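Local coordinates for protein acetyltransferase (Sinorhizobium meliloti, PDB 4JXR) that probably transfers an acyl group from acetyl-CoA to an acceptor as a member of the GNAT acetyltransferase superfamily, at residues 35-39 with 40-44. Residues are numbered along the deposited sequence; the frame is centred on the assembly and turned at random.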
loop_
_atom_site.group_PDB
_atom_site.type_symbol
_atom_site.label_atom_id
_atom_site.label_comp_id
_atom_site.label_asym_id
_atom_site.label_seq_id
_atom_site.Cartn_x
_atom_site.Cartn_y
_atom_site.Cartn_z
ATOM N N THR A 35 -18.133 -3.495 -1.916
ATOM C CA THR A 35 -18.979 -4.548 -2.479
ATOM C C THR A 35 -18.410 -5.887 -2.076
ATOM O O THR A 35 -17.252 -6.162 -2.385
ATOM C CB THR A 35 -19.070 -4.412 -4.007
ATOM O OG1 THR A 35 -19.610 -3.105 -4.315
ATOM C CG2 THR A 35 -19.962 -5.490 -4.587
ATOM N N PRO A 36 -19.175 -6.744 -1.413
ATOM C CA PRO A 36 -18.591 -8.039 -1.057
ATOM C C PRO A 36 -18.143 -8.826 -2.259
ATOM O O PRO A 36 -18.923 -9.011 -3.220
ATOM C CB PRO A 36 -19.750 -8.771 -0.387
ATOM C CG PRO A 36 -20.598 -7.637 0.191
ATOM C CD PRO A 36 -20.521 -6.574 -0.838
ATOM N N PRO A 37 -16.929 -9.369 -2.244
ATOM C CA PRO A 37 -16.508 -10.236 -3.320
ATOM C C PRO A 37 -17.293 -11.516 -3.312
ATOM O O PRO A 37 -17.722 -12.005 -2.294
ATOM C CB PRO A 37 -15.038 -10.476 -3.057
ATOM C CG PRO A 37 -14.631 -9.412 -2.104
ATOM C CD PRO A 37 -15.824 -8.996 -1.337
ATOM N N SER A 38 -17.436 -12.100 -4.501
ATOM C CA SER A 38 -18.006 -13.431 -4.612
ATOM C C SER A 38 -17.037 -14.480 -4.066
ATOM O O SER A 38 -15.844 -14.236 -3.911
ATOM C CB SER A 38 -18.254 -13.725 -6.102
ATOM O OG SER A 38 -17.012 -13.846 -6.756
ATOM N N GLU A 39 -17.559 -15.688 -3.822
ATOM C CA GLU A 39 -16.728 -16.787 -3.453
ATOM C C GLU A 39 -15.665 -17.058 -4.495
ATOM O O GLU A 39 -14.521 -17.362 -4.188
ATOM C CB GLU A 39 -17.564 -18.025 -3.150
ATOM C CG GLU A 39 -16.725 -19.177 -2.646
ATOM C CD GLU A 39 -17.513 -20.454 -2.303
ATOM O OE1 GLU A 39 -18.687 -20.354 -2.077
ATOM O OE2 GLU A 39 -16.838 -21.513 -2.293
ATOM N N ALA A 40 -16.021 -16.915 -5.782
ATOM C CA ALA A 40 -15.069 -17.127 -6.856
ATOM C C ALA A 40 -13.879 -16.137 -6.712
ATOM O O ALA A 40 -12.737 -16.524 -6.915
ATOM C CB ALA A 40 -15.715 -16.939 -8.203
ATOM N N GLU A 41 -14.198 -14.880 -6.412
ATOM C CA GLU A 41 -13.145 -13.882 -6.244
ATOM C C GLU A 41 -12.305 -14.183 -5.023
ATOM O O GLU A 41 -11.070 -14.093 -5.072
ATOM C CB GLU A 41 -13.712 -12.496 -6.205
ATOM C CG GLU A 41 -12.697 -11.402 -5.894
ATOM C CD GLU A 41 -11.567 -11.258 -6.857
ATOM O OE1 GLU A 41 -11.732 -11.610 -8.044
ATOM O OE2 GLU A 41 -10.493 -10.758 -6.436
HETATM N N MSE A 42 -12.926 -14.524 -3.904
HETATM C CA MSE A 42 -12.186 -14.868 -2.703
HETATM C C MSE A 42 -11.274 -16.063 -2.955
HETATM O O MSE A 42 -10.169 -16.153 -2.398
HETATM C CB MSE A 42 -13.108 -15.126 -1.549
HETATM C CG MSE A 42 -13.876 -13.857 -1.080
HETATM SE SE MSE A 42 -12.771 -12.440 -0.490
HETATM C CE MSE A 42 -12.247 -13.140 1.256
ATOM N N ALA A 43 -11.758 -17.041 -3.752
ATOM C CA ALA A 43 -10.987 -18.205 -4.082
ATOM C C ALA A 43 -9.750 -17.869 -4.906
ATOM O O ALA A 43 -8.699 -18.447 -4.670
ATOM C CB ALA A 43 -11.859 -19.219 -4.832
ATOM N N LEU A 44 -9.868 -16.954 -5.848
ATOM C CA LEU A 44 -8.718 -16.501 -6.603
ATOM C C LEU A 44 -7.709 -15.810 -5.682
ATOM O O LEU A 44 -6.512 -16.054 -5.755
ATOM C CB LEU A 44 -9.124 -15.581 -7.733
ATOM C CG LEU A 44 -8.004 -14.945 -8.532
ATOM C CD1 LEU A 44 -7.098 -15.996 -9.106
ATOM C CD2 LEU A 44 -8.532 -14.078 -9.639
#
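The puckered ring of P37 meets the helix with its CB–CG edge, which faces M42 and E41: CB lies 3.8 Å from E41 CG and CG 3.9 Å from M42 SE. The selenium, in the selenomethionine form of M42, lies about equally far from the two ring carbons, and the two side chains pass each other at a slant. Torsions chi2 (-60°) and chi3 bend the M42 chain, placing SE beside the ring while CE leads on away from it; CG of E41, anti to its backbone N, is carried to the ring's CB. The carboxylate of E41 turns away from the ring and forms a salt bridge with R45, one turn further along the helix.

S38 is the N-cap of helix 39-51. Its OG sits between its own backbone N and carbonyl carbon (chi1 68°), which brings the oxygen in front of the first turn to accept from E41 N at 3.0 Å. The backbone takes over from there: M42 N reaches S38 O at 2.9 Å in an almost straight bond (N-H...O 169°), and A43 N reaches E39 O at 2.8 Å. The same carbonyl oxygens also meet carbon: M42 CG lies 3.5 Å from S38 O and A43 CB 3.3 Å from E39 O. The P37 ring and the M42 side chain also touch Y21 and T18 of helix 14-27, so the apolar side of this start is pressed against that neighbouring helix.

The junction thus has two halves. On one, a serine hydroxyl accepts from an amide of the first turn, where the usual i-4 helical partner is missing; on the other, a proline and a buried selenomethionine form a hydrophobic staple between N' and N4, consistent with a well-defined helix start.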